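Local coordinates for alkylhalidase CmlS (Streptomyces venezuelae, PDB 3I3L), which is a flavin-dependent halogenase of chloramphenicol biosynthesis that carries FAD covalently attached through an aspartate, at residues T95-T106 and M435-L446. Residues are numbered along the deposited sequence; the frame is centred on the assembly and turned at random.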
loop_
_atom_site.group_PDB
_atom_site.type_symbol
_atom_site.label_atom_id
_atom_site.label_comp_id
_atom_site.label_asym_id
_atom_site.label_seq_id
_atom_site.Cartn_x
_atom_site.Cartn_y
_atom_site.Cartn_z
ATOM N N THR A 95 5.176 -14.990 -0.983
ATOM C CA THR A 95 4.622 -16.298 -0.657
ATOM C C THR A 95 4.133 -16.382 0.801
ATOM O O THR A 95 4.787 -15.890 1.725
ATOM C CB THR A 95 5.603 -17.431 -1.037
ATOM O OG1 THR A 95 5.803 -17.407 -2.474
ATOM C CG2 THR A 95 5.040 -18.821 -0.657
ATOM N N PHE A 96 2.984 -17.015 0.985
ATOM C CA PHE A 96 2.301 -17.068 2.272
ATOM C C PHE A 96 2.067 -18.496 2.732
ATOM O O PHE A 96 1.522 -19.320 1.969
ATOM C CB PHE A 96 0.970 -16.329 2.165
ATOM C CG PHE A 96 1.129 -14.872 1.976
ATOM C CD1 PHE A 96 1.141 -14.013 3.056
ATOM C CD2 PHE A 96 1.334 -14.358 0.727
ATOM C CE1 PHE A 96 1.336 -12.665 2.897
ATOM C CE2 PHE A 96 1.535 -12.977 0.549
ATOM C CZ PHE A 96 1.521 -12.132 1.636
ATOM N N LEU A 97 2.496 -18.805 3.962
ATOM C CA LEU A 97 2.137 -20.101 4.577
ATOM C C LEU A 97 1.144 -19.778 5.647
ATOM O O LEU A 97 1.538 -19.387 6.737
ATOM C CB LEU A 97 3.354 -20.850 5.140
ATOM C CG LEU A 97 4.543 -20.920 4.165
ATOM C CD1 LEU A 97 5.627 -21.853 4.696
ATOM C CD2 LEU A 97 4.119 -21.350 2.781
ATOM N N TRP A 98 -0.142 -19.913 5.309
ATOM C CA TRP A 98 -1.199 -19.142 5.971
ATOM C C TRP A 98 -2.254 -20.009 6.626
ATOM O O TRP A 98 -3.176 -20.501 5.971
ATOM C CB TRP A 98 -1.866 -18.155 4.960
ATOM C CG TRP A 98 -2.452 -16.982 5.684
ATOM C CD1 TRP A 98 -3.768 -16.696 5.837
ATOM C CD2 TRP A 98 -1.730 -15.966 6.373
ATOM N NE1 TRP A 98 -3.919 -15.550 6.580
ATOM C CE2 TRP A 98 -2.675 -15.099 6.945
ATOM C CE3 TRP A 98 -0.370 -15.711 6.568
ATOM C CZ2 TRP A 98 -2.311 -13.986 7.710
ATOM C CZ3 TRP A 98 -0.005 -14.613 7.350
ATOM C CH2 TRP A 98 -0.981 -13.754 7.892
ATOM N N GLY A 99 -2.109 -20.193 7.934
ATOM C CA GLY A 99 -2.906 -21.173 8.641
ATOM C C GLY A 99 -2.134 -22.460 8.762
ATOM O O GLY A 99 -1.005 -22.562 8.221
ATOM N N GLN A 100 -2.703 -23.444 9.478
ATOM C CA GLN A 100 -1.985 -24.724 9.665
ATOM C C GLN A 100 -2.506 -25.720 8.665
ATOM O O GLN A 100 -3.686 -25.663 8.290
ATOM C CB GLN A 100 -2.136 -25.238 11.112
ATOM C CG GLN A 100 -1.463 -24.306 12.170
ATOM C CD GLN A 100 0.046 -24.211 11.981
ATOM O OE1 GLN A 100 0.731 -25.231 11.813
ATOM N NE2 GLN A 100 0.572 -22.983 11.957
ATOM N N ASP A 101 -1.620 -26.601 8.187
ATOM C CA ASP A 101 -1.998 -27.595 7.163
ATOM C C ASP A 101 -2.745 -27.012 5.985
ATOM O O ASP A 101 -3.793 -27.531 5.556
ATOM C CB ASP A 101 -2.821 -28.693 7.816
ATOM C CG ASP A 101 -1.980 -29.525 8.749
ATOM O OD1 ASP A 101 -1.152 -30.325 8.193
ATOM O OD2 ASP A 101 -2.105 -29.337 10.004
ATOM N N GLN A 102 -2.240 -25.895 5.471
ATOM C CA GLN A 102 -2.810 -25.343 4.252
ATOM C C GLN A 102 -1.750 -25.461 3.204
ATOM O O GLN A 102 -0.561 -25.355 3.485
ATOM C CB GLN A 102 -3.214 -23.862 4.421
ATOM C CG GLN A 102 -4.185 -23.606 5.573
ATOM C CD GLN A 102 -5.590 -24.132 5.303
ATOM O OE1 GLN A 102 -6.247 -23.715 4.346
ATOM N NE2 GLN A 102 -6.054 -25.050 6.152
ATOM N N ALA A 103 -2.184 -25.689 1.980
ATOM C CA ALA A 103 -1.292 -25.547 0.833
ATOM C C ALA A 103 -0.731 -24.096 0.871
ATOM O O ALA A 103 -1.458 -23.164 1.230
ATOM C CB ALA A 103 -2.128 -25.758 -0.437
ATOM N N PRO A 104 0.511 -23.908 0.476
ATOM C CA PRO A 104 1.083 -22.553 0.282
ATOM C C PRO A 104 0.342 -21.745 -0.772
ATOM O O PRO A 104 -0.267 -22.330 -1.645
ATOM C CB PRO A 104 2.524 -22.833 -0.217
ATOM C CG PRO A 104 2.818 -24.240 0.227
ATOM C CD PRO A 104 1.488 -24.983 0.190
ATOM N N TRP A 105 0.356 -20.419 -0.671
ATOM C CA TRP A 105 -0.042 -19.601 -1.817
ATOM C C TRP A 105 0.923 -18.463 -2.156
ATOM O O TRP A 105 1.640 -17.967 -1.276
ATOM C CB TRP A 105 -1.500 -19.112 -1.708
ATOM C CG TRP A 105 -1.708 -18.014 -0.729
ATOM C CD1 TRP A 105 -2.004 -18.122 0.628
ATOM C CD2 TRP A 105 -1.682 -16.620 -1.039
ATOM N NE1 TRP A 105 -2.161 -16.846 1.161
ATOM C CE2 TRP A 105 -1.965 -15.915 0.162
ATOM C CE3 TRP A 105 -1.448 -15.885 -2.238
ATOM C CZ2 TRP A 105 -1.987 -14.514 0.211
ATOM C CZ3 TRP A 105 -1.542 -14.471 -2.199
ATOM C CH2 TRP A 105 -1.790 -13.809 -0.976
ATOM N N THR A 106 0.991 -18.082 -3.437
ATOM C CA THR A 106 1.913 -17.057 -3.865
ATOM C C THR A 106 1.215 -15.946 -4.652
ATOM O O THR A 106 0.431 -16.250 -5.569
ATOM C CB THR A 106 3.019 -17.688 -4.737
ATOM O OG1 THR A 106 3.823 -18.540 -3.915
ATOM C CG2 THR A 106 3.917 -16.605 -5.432
ATOM N N MET A 435 -7.778 -14.101 -4.175
ATOM C CA MET A 435 -6.344 -14.063 -4.261
ATOM C C MET A 435 -5.727 -15.386 -3.844
ATOM O O MET A 435 -4.896 -15.890 -4.549
ATOM C CB MET A 435 -5.756 -12.928 -3.426
ATOM C CG MET A 435 -5.802 -11.543 -4.101
ATOM S SD MET A 435 -4.751 -10.268 -3.250
ATOM C CE MET A 435 -3.737 -11.316 -2.274
ATOM N N ILE A 436 -6.177 -15.940 -2.719
ATOM C CA ILE A 436 -5.617 -17.143 -2.143
ATOM C C ILE A 436 -5.818 -18.315 -3.078
ATOM O O ILE A 436 -4.878 -19.074 -3.316
ATOM C CB ILE A 436 -6.183 -17.463 -0.723
ATOM C CG1 ILE A 436 -5.738 -16.404 0.316
ATOM C CG2 ILE A 436 -5.796 -18.894 -0.241
ATOM C CD1 ILE A 436 -6.328 -16.612 1.767
ATOM N N ALA A 437 -7.036 -18.467 -3.584
ATOM C CA ALA A 437 -7.364 -19.518 -4.570
ATOM C C ALA A 437 -6.509 -19.420 -5.819
ATOM O O ALA A 437 -5.905 -20.410 -6.243
ATOM C CB ALA A 437 -8.852 -19.458 -4.965
ATOM N N ILE A 438 -6.450 -18.247 -6.435
ATOM C CA ILE A 438 -5.603 -18.074 -7.611
ATOM C C ILE A 438 -4.148 -18.445 -7.285
ATOM O O ILE A 438 -3.489 -19.157 -8.067
ATOM C CB ILE A 438 -5.697 -16.642 -8.118
ATOM C CG1 ILE A 438 -7.106 -16.341 -8.617
ATOM C CG2 ILE A 438 -4.700 -16.385 -9.225
ATOM C CD1 ILE A 438 -7.189 -14.927 -9.190
ATOM N N GLY A 439 -3.638 -18.022 -6.123
ATOM C CA GLY A 439 -2.273 -18.273 -5.811
ATOM C C GLY A 439 -1.929 -19.604 -5.178
ATOM O O GLY A 439 -0.767 -19.875 -4.851
ATOM N N ARG A 440 -2.925 -20.459 -5.021
ATOM C CA ARG A 440 -2.756 -21.746 -4.356
ATOM C C ARG A 440 -1.796 -22.642 -5.128
ATOM O O ARG A 440 -2.002 -22.894 -6.310
ATOM C CB ARG A 440 -4.131 -22.426 -4.238
ATOM C CG ARG A 440 -4.105 -23.796 -3.543
ATOM C CD ARG A 440 -5.548 -24.415 -3.366
ATOM N NE ARG A 440 -6.582 -23.472 -2.869
ATOM C CZ ARG A 440 -6.668 -23.034 -1.604
ATOM N NH1 ARG A 440 -5.778 -23.419 -0.680
ATOM N NH2 ARG A 440 -7.639 -22.188 -1.257
ATOM N N HIS A 441 -0.724 -23.098 -4.462
ATOM C CA HIS A 441 0.175 -24.129 -5.025
ATOM C C HIS A 441 -0.610 -25.428 -5.217
ATOM O O HIS A 441 -1.581 -25.729 -4.489
ATOM C CB HIS A 441 1.364 -24.405 -4.124
ATOM C CG HIS A 441 2.289 -23.236 -3.939
ATOM N ND1 HIS A 441 3.592 -23.381 -3.494
ATOM C CD2 HIS A 441 2.096 -21.899 -4.134
ATOM C CE1 HIS A 441 4.165 -22.190 -3.433
ATOM N NE2 HIS A 441 3.281 -21.274 -3.829
ATOM N N GLN A 442 -0.180 -26.219 -6.192
ATOM C CA GLN A 442 -0.945 -27.414 -6.569
ATOM C C GLN A 442 -0.441 -28.697 -5.890
ATOM O O GLN A 442 -0.544 -29.793 -6.429
ATOM C CB GLN A 442 -0.975 -27.530 -8.083
ATOM C CG GLN A 442 -1.562 -26.289 -8.766
ATOM C CD GLN A 442 -3.025 -26.085 -8.417
ATOM O OE1 GLN A 442 -3.377 -25.182 -7.642
ATOM N NE2 GLN A 442 -3.882 -26.926 -8.962
ATOM N N ARG A 443 0.118 -28.532 -4.698
ATOM C CA ARG A 443 0.545 -29.630 -3.874
ATOM C C ARG A 443 0.416 -29.128 -2.445
ATOM O O ARG A 443 0.365 -27.910 -2.238
ATOM C CB ARG A 443 2.013 -29.991 -4.207
ATOM C CG ARG A 443 3.045 -28.957 -3.759
ATOM C CD ARG A 443 4.331 -29.049 -4.560
ATOM N NE ARG A 443 4.052 -29.061 -5.991
ATOM C CZ ARG A 443 3.903 -27.977 -6.758
ATOM N NH1 ARG A 443 4.009 -26.740 -6.246
ATOM N NH2 ARG A 443 3.648 -28.129 -8.060
ATOM N N PRO A 444 0.437 -30.041 -1.453
ATOM C CA PRO A 444 0.141 -29.684 -0.049
ATOM C C PRO A 444 1.240 -28.890 0.637
ATOM O O PRO A 444 0.982 -28.216 1.634
ATOM C CB PRO A 444 -0.018 -31.057 0.654
ATOM C CG PRO A 444 0.086 -32.127 -0.493
ATOM C CD PRO A 444 0.836 -31.456 -1.596
ATOM N N GLU A 445 2.460 -28.998 0.128
ATOM C CA GLU A 445 3.649 -28.452 0.798
ATOM C C GLU A 445 4.500 -27.606 -0.154
ATOM O O GLU A 445 4.336 -27.630 -1.389
ATOM C CB GLU A 445 4.503 -29.588 1.386
ATOM C CG GLU A 445 4.365 -30.975 0.646
ATOM C CD GLU A 445 5.203 -31.080 -0.642
ATOM O OE1 GLU A 445 4.642 -31.468 -1.707
ATOM O OE2 GLU A 445 6.421 -30.746 -0.578
ATOM N N LEU A 446 5.418 -26.859 0.437
ATOM C CA LEU A 446 6.208 -25.896 -0.287
ATOM C C LEU A 446 7.424 -26.606 -0.897
ATOM O O LEU A 446 8.154 -27.313 -0.193
ATOM C CB LEU A 446 6.650 -24.799 0.690
ATOM C CG LEU A 446 7.359 -23.565 0.132
ATOM C CD1 LEU A 446 6.404 -22.707 -0.614
ATOM C CD2 LEU A 446 8.027 -22.812 1.272
#
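Ile436 lays its CG1 over one face of the Trp105 indole, a CH-pi contact of 3.9 Å to the centroid of the five-membered ring, while Phe96 CD2 lies over the opposite face near the rim. Farther along the ring, Met435, its chain bent at chi3, brings CE within 3.4 Å of Trp105 CH2. A chi1 of 75° places Trp105 CG between the backbone N and the carbonyl carbon, turning the indole toward Met435 and Ile436 of helix 430-439. Gly439, with no side chain, lets the backbones come close, its CA making a CA-H...O contact with Thr106 O at 3.4 Å.

His441 is gripped differently. Pro104 CB sits 3.6 Å from the centroid of the His441 ring, over its face, and the ring edge presents NE2 to Thr106 OG1 at 2.8 Å. Thr106 OG1 also hydrogen-bonds Thr95 OG1 (2.7 Å) on the neighbouring strand, and Thr95 OG1 continues to Thr225 OG1. Phe450 stacks on the imidazole as well, and Leu446 packs its CB against Pro104 CG.

Between the backbones there is a single beta bridge, Trp105 with Arg440, made by two hydrogen bonds: His441 N donates to Pro104 O (3.0 Å) and Thr106 N to Gly439 O (2.9 Å). The hairpin strand 105-108, paired antiparallel with 89-97 in the large mixed sheet that also contains strand 226-231, thereby receives the chain as it leaves the helix. Helix 352-382 adds Phe377 and Phe380 against Ile436.

A chain of hydrogen bonds through the Thr106 and Thr95 hydroxyls thus ties the imidazole to the sheet. Trp105 NE1 is buried with no polar partner in the model, so the indole is held by apolar contacts, while the polar grip comes from the backbone and His441.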